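Local coordinates for PspGI restriction endonuclease (Pyrococcus sp. GI-H, PDB 3BM3), which probably cleaves DNA at a specific sequence as a type II restriction endonuclease, and is captured here bound to its substrate DNA, at residues I253-F256 with L257-H260; V33-L36 with L37-F41. The protein carries 2 engineered substitutions. All blocks are in the same frame, centred on the assembly; numbering follows the deposited sequence. Where two conformers were deposited one is given.

Interaction 1. Residues I253-F256 with L257-H260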
ATOM      1  N   ILE C 253      22.516  13.030   4.948  1.00 11.81           N
ATOM      2  CA  ILE C 253      21.890  13.573   6.140  1.00 12.12           C
ATOM      3  C   ILE C 253      22.906  14.444   6.883  1.00 12.47           C
ATOM      4  O   ILE C 253      22.615  15.564   7.297  1.00 13.30           O
ATOM      5  CB  ILE C 253      21.411  12.471   7.078  1.00 12.44           C
ATOM      6  CG1 ILE C 253      20.216  11.741   6.471  1.00 12.17           C
ATOM      7  CG2 ILE C 253      21.010  13.055   8.424  1.00 12.31           C
ATOM      8  CD1 ILE C 253      19.976  10.363   7.136  1.00 12.05           C
ATOM      9  N   ILE C 254      24.106  13.903   7.041  1.00 13.62           N
ATOM     10  CA  ILE C 254      25.205  14.645   7.707  1.00 14.31           C
ATOM     11  C   ILE C 254      25.402  15.998   7.016  1.00 15.15           C
ATOM     12  O   ILE C 254      25.507  17.038   7.674  1.00 15.62           O
ATOM     13  CB  ILE C 254      26.513  13.836   7.695  1.00 15.10           C
ATOM     14  CG1 ILE C 254      26.426  12.704   8.743  1.00 15.99           C
ATOM     15  CG2 ILE C 254      27.703  14.749   8.022  1.00 14.48           C
ATOM     16  CD1 ILE C 254      27.430  11.599   8.561  1.00 18.55           C
ATOM     17  N   GLN C 255      25.461  15.998   5.695  1.00 15.58           N
ATOM     18  CA  GLN C 255      25.709  17.242   4.956  1.00 16.72           C
ATOM     19  C   GLN C 255      24.532  18.201   5.049  1.00 17.09           C
ATOM     20  O   GLN C 255      24.693  19.423   5.141  1.00 16.45           O
ATOM     21  CB  GLN C 255      26.004  16.952   3.497  1.00 17.40           C
ATOM     22  CG  GLN C 255      27.231  16.067   3.273  1.00 19.44           C
ATOM     23  CD  GLN C 255      28.501  16.677   3.815  1.00 22.99           C
ATOM     24  OE1 GLN C 255      28.686  17.883   3.742  1.00 25.65           O
ATOM     25  NE2 GLN C 255      29.394  15.845   4.332  1.00 27.20           N
ATOM     26  N   PHE C 256      23.337  17.642   5.014  1.00 17.22           N
ATOM     27  CA  PHE C 256      22.157  18.433   5.228  1.00 18.77           C
ATOM     28  C   PHE C 256      22.202  19.095   6.598  1.00 19.12           C
ATOM     29  O   PHE C 256      21.986  20.283   6.706  1.00 21.12           O
ATOM     30  CB  PHE C 256      20.905  17.573   5.128  1.00 18.21           C
ATOM     31  CG  PHE C 256      19.666  18.309   5.464  1.00 19.44           C
ATOM     32  CD1 PHE C 256      18.918  18.937   4.472  1.00 18.80           C
ATOM     33  CD2 PHE C 256      19.241  18.380   6.786  1.00 17.76           C
ATOM     34  CE1 PHE C 256      17.761  19.632   4.814  1.00 20.77           C
ATOM     35  CE2 PHE C 256      18.127  19.078   7.133  1.00 19.08           C
ATOM     36  CZ  PHE C 256      17.372  19.709   6.144  1.00 18.65           C
ATOM     37  N   LEU C 257      22.489  18.332   7.642  1.00 20.54           N
ATOM     38  CA  LEU C 257      22.458  18.878   9.011  1.00 21.77           C
ATOM     39  C   LEU C 257      23.570  19.903   9.208  1.00 23.00           C
ATOM     40  O   LEU C 257      23.354  20.907   9.867  1.00 22.51           O
ATOM     41  CB  LEU C 257      22.571  17.768  10.048  1.00 21.84           C
ATOM     42  CG  LEU C 257      21.351  16.835  10.121  1.00 20.70           C
ATOM     43  CD1 LEU C 257      21.667  15.673  11.026  1.00 21.88           C
ATOM     44  CD2 LEU C 257      20.085  17.584  10.565  1.00 22.12           C
ATOM     45  N   ASN C 258      24.730  19.652   8.598  1.00 24.33           N
ATOM     46  CA  ASN C 258      25.860  20.601   8.616  1.00 26.26           C
ATOM     47  C   ASN C 258      25.506  21.944   7.968  1.00 27.90           C
ATOM     48  O   ASN C 258      26.075  22.986   8.332  1.00 28.43           O
ATOM     49  CB  ASN C 258      27.081  20.008   7.896  1.00 26.55           C
ATOM     50  CG  ASN C 258      27.753  18.873   8.682  1.00 28.16           C
ATOM     51  OD1 ASN C 258      27.488  18.678   9.863  1.00 30.93           O
ATOM     52  ND2 ASN C 258      28.639  18.126   8.014  1.00 31.60           N
ATOM     53  N   LYS C 259      24.619  21.908   6.977  1.00 29.02           N
ATOM     54  CA  LYS C 259      24.188  23.110   6.267  1.00 31.15           C
ATOM     55  C   LYS C 259      23.064  23.827   7.010  1.00 32.13           C
ATOM     56  O   LYS C 259      22.951  25.049   6.939  1.00 32.76           O
ATOM     57  CB  LYS C 259      23.750  22.784   4.835  1.00 31.55           C
ATOM     58  CG  LYS C 259      24.913  22.613   3.846  1.00 34.00           C
ATOM     59  CD  LYS C 259      24.437  22.369   2.399  1.00 37.08           C
ATOM     60  CE  LYS C 259      23.525  23.496   1.874  1.00 38.83           C
ATOM     61  NZ  LYS C 259      23.303  23.462   0.385  1.00 39.39           N
ATOM     62  N   HIS C 260      22.248  23.073   7.739  1.00 33.21           N
ATOM     63  CA  HIS C 260      21.037  23.630   8.352  1.00 34.21           C
ATOM     64  C   HIS C 260      21.198  23.930   9.843  1.00 35.08           C
ATOM     65  O   HIS C 260      20.198  24.141  10.546  1.00 36.31           O
ATOM     66  CB  HIS C 260      19.847  22.711   8.071  1.00 34.04           C
ATOM     67  CG  HIS C 260      19.448  22.692   6.630  1.00 33.97           C
ATOM     68  ND1 HIS C 260      18.305  23.306   6.168  1.00 34.98           N
ATOM     69  CD2 HIS C 260      20.058  22.163   5.543  1.00 33.48           C
ATOM     70  CE1 HIS C 260      18.218  23.140   4.859  1.00 35.74           C
ATOM     71  NE2 HIS C 260      19.276  22.457   4.453  1.00 35.18           N
TER

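Interaction 2. Residues V33-L36 with L37-F41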
ATOM      1  N   VAL C  33      28.324  -7.349  13.364  1.00 20.04           N
ATOM      2  CA  VAL C  33      28.003  -6.113  12.663  1.00 20.17           C
ATOM      3  C   VAL C  33      28.689  -4.897  13.279  1.00 20.22           C
ATOM      4  O   VAL C  33      29.014  -3.951  12.579  1.00 20.01           O
ATOM      5  CB  VAL C  33      26.478  -5.902  12.603  1.00 19.74           C
ATOM      6  CG1 VAL C  33      26.114  -4.454  12.295  1.00 19.81           C
ATOM      7  CG2 VAL C  33      25.884  -6.864  11.579  1.00 20.38           C
ATOM      8  N   ASP C  34      28.917  -4.912  14.580  1.00 20.90           N
ATOM      9  CA  ASP C  34      29.566  -3.773  15.202  1.00 22.02           C
ATOM     10  C   ASP C  34      30.982  -3.631  14.670  1.00 21.88           C
ATOM     11  O   ASP C  34      31.450  -2.521  14.485  1.00 21.40           O
ATOM     12  CB  ASP C  34      29.510  -3.849  16.709  1.00 23.31           C
ATOM     13  CG  ASP C  34      28.087  -3.711  17.237  1.00 25.69           C
ATOM     14  OD1 ASP C  34      27.172  -3.266  16.477  1.00 26.83           O
ATOM     15  OD2 ASP C  34      27.881  -4.054  18.419  1.00 32.37           O
ATOM     16  N   GLU C  35      31.619  -4.746  14.341  1.00 21.74           N
ATOM     17  CA  GLU C  35      32.950  -4.678  13.738  1.00 22.48           C
ATOM     18  C   GLU C  35      32.878  -4.276  12.264  1.00 21.72           C
ATOM     19  O   GLU C  35      33.761  -3.567  11.777  1.00 21.46           O
ATOM     20  CB  GLU C  35      33.723  -5.982  13.951  1.00 23.26           C
ATOM     21  CG  GLU C  35      33.750  -6.945  12.769  1.00 27.30           C
ATOM     22  CD  GLU C  35      34.848  -6.623  11.766  1.00 32.03           C
ATOM     23  OE1 GLU C  35      36.007  -6.385  12.191  1.00 36.11           O
ATOM     24  OE2 GLU C  35      34.557  -6.626  10.546  1.00 37.01           O
ATOM     25  N   LEU C  36      31.850  -4.713  11.547  1.00 20.78           N
ATOM     26  CA  LEU C  36      31.601  -4.234  10.179  1.00 21.00           C
ATOM     27  C   LEU C  36      31.370  -2.718  10.150  1.00 20.27           C
ATOM     28  O   LEU C  36      31.922  -2.008   9.316  1.00 19.08           O
ATOM     29  CB  LEU C  36      30.377  -4.904   9.562  1.00 21.70           C
ATOM     30  CG  LEU C  36      30.476  -6.389   9.234  1.00 22.03           C
ATOM     31  CD1 LEU C  36      29.099  -6.878   8.868  1.00 21.81           C
ATOM     32  CD2 LEU C  36      31.487  -6.636   8.121  1.00 23.97           C
ATOM     33  N   LEU C  37      30.534  -2.223  11.058  1.00 20.01           N
ATOM     34  CA  LEU C  37      30.264  -0.788  11.113  1.00 20.19           C
ATOM     35  C   LEU C  37      31.539   0.006  11.400  1.00 20.07           C
ATOM     36  O   LEU C  37      31.725   1.088  10.857  1.00 19.52           O
ATOM     37  CB  LEU C  37      29.217  -0.479  12.163  1.00 20.44           C
ATOM     38  CG  LEU C  37      27.814  -0.989  11.871  1.00 21.70           C
ATOM     39  CD1 LEU C  37      26.974  -0.998  13.147  1.00 22.61           C
ATOM     40  CD2 LEU C  37      27.170  -0.102  10.777  1.00 21.86           C
ATOM     41  N   ASP C  38      32.420  -0.542  12.230  1.00 20.23           N
ATOM     42  CA  ASP C  38      33.740   0.064  12.488  1.00 20.81           C
ATOM     43  C   ASP C  38      34.583   0.211  11.220  1.00 20.91           C
ATOM     44  O   ASP C  38      35.511   1.025  11.175  1.00 21.27           O
ATOM     45  CB  ASP C  38      34.566  -0.791  13.442  1.00 21.25           C
ATOM     46  CG  ASP C  38      34.020  -0.824  14.839  1.00 22.55           C
ATOM     47  OD1 ASP C  38      33.207   0.051  15.202  1.00 25.66           O
ATOM     48  OD2 ASP C  38      34.397  -1.763  15.563  1.00 23.32           O
ATOM     49  N   ARG C  39      34.267  -0.604  10.218  0.50 21.02           N
ATOM     50  CA  ARG C  39      35.012  -0.666   8.971  0.50 21.31           C
ATOM     51  C   ARG C  39      34.217  -0.065   7.802  0.50 20.64           C
ATOM     52  O   ARG C  39      34.510  -0.333   6.644  0.50 20.33           O
ATOM     53  CB  ARG C  39      35.357  -2.122   8.683  0.50 21.84           C
ATOM     54  CG  ARG C  39      36.295  -2.742   9.733  0.50 23.87           C
ATOM     55  CD  ARG C  39      37.126  -3.880   9.156  0.50 26.71           C
ATOM     56  NE  ARG C  39      37.735  -3.513   7.876  0.50 28.50           N
ATOM     57  CZ  ARG C  39      38.737  -2.646   7.726  0.50 29.99           C
ATOM     58  NH1 ARG C  39      39.290  -2.045   8.777  0.50 31.63           N
ATOM     59  NH2 ARG C  39      39.205  -2.387   6.513  0.50 30.37           N
ATOM     60  N   LEU C  40      33.226   0.758   8.118  1.00 20.59           N
ATOM     61  CA  LEU C  40      32.328   1.331   7.102  1.00 20.69           C
ATOM     62  C   LEU C  40      33.144   2.113   6.057  1.00 20.96           C
ATOM     63  O   LEU C  40      34.032   2.901   6.420  1.00 20.27           O
ATOM     64  CB  LEU C  40      31.311   2.259   7.766  1.00 20.67           C
ATOM     65  CG  LEU C  40      29.825   2.234   7.380  1.00 23.23           C
ATOM     66  CD1 LEU C  40      29.359   1.088   6.525  1.00 19.68           C
ATOM     67  CD2 LEU C  40      28.989   2.392   8.649  1.00 20.95           C
ATOM     68  N   PHE C  41      32.854   1.828   4.787  1.00 20.76           N
ATOM     69  CA  PHE C  41      33.449   2.476   3.605  1.00 21.84           C
ATOM     70  C   PHE C  41      34.892   2.060   3.348  1.00 23.57           C
ATOM     71  O   PHE C  41      35.575   2.629   2.482  1.00 23.85           O
ATOM     72  CB  PHE C  41      33.294   3.989   3.672  1.00 20.82           C
ATOM     73  CG  PHE C  41      31.896   4.422   3.753  1.00 20.89           C
ATOM     74  CD1 PHE C  41      31.012   4.093   2.731  1.00 18.25           C
ATOM     75  CD2 PHE C  41      31.438   5.140   4.840  1.00 18.77           C
ATOM     76  CE1 PHE C  41      29.712   4.503   2.783  1.00 18.85           C
ATOM     77  CE2 PHE C  41      30.126   5.541   4.900  1.00 18.96           C
ATOM     78  CZ  PHE C  41      29.256   5.221   3.886  1.00 17.21           C
TER

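Interaction 1. Residues I253-F256 with L257-H260
Leu257 N reaches Ile253 O at 2.8 Å and Asn258 N reaches Ile254 O at 2.9 Å, two nearly straight i to i+4 bonds in the last turns of helix 249-259. The helix packs on the mixed sheet of a fold belonging to the PDDEXK nuclease clan. Toward its end the bonding becomes less regular: Lys259 N is shared between Gln255 O and, weakly, Phe256 O, while His260 N bonds to Phe256 O with an N-H...O angle of only 133°.

The side-chain contact is dominated by an i, i+4 aromatic pair. The rings of Phe256 and His260 form an offset stack, centroids 3.8 Å apart and planes 15° from parallel. His260 CD2 sits over the middle of the phenyl face, whereas Phe256 CE1 lies over the imidazole nearer its rim. With Phe256 CG anti to its own N (chi1 175°), the side chain carries the phenyl ring outward and toward the C-terminus, face to face with the imidazole. Leu257 CD2 meets the same phenyl ring in plane at its edge. Exchanging Phe256 for an alanine would probably leave the imidazole without its stacking partner, free to turn, and open a gap beside Ile155 and Asn186.

One turn earlier, Ile253 and Leu257 run side by side, CG2 of the isoleucine 3.7 Å from CD1 of the leucine. Ile253 is buried against Ile155, Ile157 and Trp188 of the sheet, and both residues touch Ile141. The outer side is mixed: Gln255 NE2 bonds back to Asp251 OD1, while Ile254 is its apolar member, touching Phe115 and flanked by Asn258, with Asn258 ND2 3.5 Å from Ile254 CG2.

Interaction 2. Residues V33-L36 with L37-F41
Val33 and Leu37 make the tight side of the short helix 33-38, a one-turn i, i+4 pair whose backbone is joined by a nearly straight bond, Leu37 N to Val33 O at 2.8 Å. Their side chains cross at an angle, Val33 CG1 meeting Leu37 CD1 at 3.7 Å. Leu37 CG is anti to its carbonyl carbon (chi1 -68°), which lays the isobutyl group back along the preceding turn, against Val33 O and CG1. Both residues are buried: Val33 rests on Ile28 of helix 20-31, and Leu37 fits against Ile55 and Leu111 of the two long helices.

The other side is looser and polar. Asp38 N bonds to Asp34 O at 3.2 Å, the donor tilted 34° from the carbonyl plane. Glu35 and Arg39 point the same way. Arg39 was deposited in two conformers; in the one described here it is Arg39 CD that nears the carboxylate, 4.0 Å from Glu35 OE2. Arg39 NE stays 5.2 Å from Glu35 OE2, so the pair is at most a long-range attraction; in this conformer the guanidinium instead forms a salt bridge with Glu42 and a hydrogen bond to Lys43 O.

Further on, an i to i+3 bond follows: Arg39 N approaches Leu36 O at 2.9 Å from above the carbonyl plane.

Both contacts are local, each centred on a helix, and they lie in series along the chain: interaction 2 near its start and interaction 1 at the modelled C-terminal end. Their centres lie 22 Å apart and their nearest atoms about 8 Å apart, without touching. Helix 85-115 is a shared neighbour: its Phe115 touches Ile254 of interaction 1 and Leu40 and Phe41 of interaction 2. Neither contact reaches the DNA: the nearest atoms are about 16 Å away for 253-260 and about 13 Å for 33-41. Both are therefore structural packing, one against the mixed sheet and the other within the helical N-terminal part.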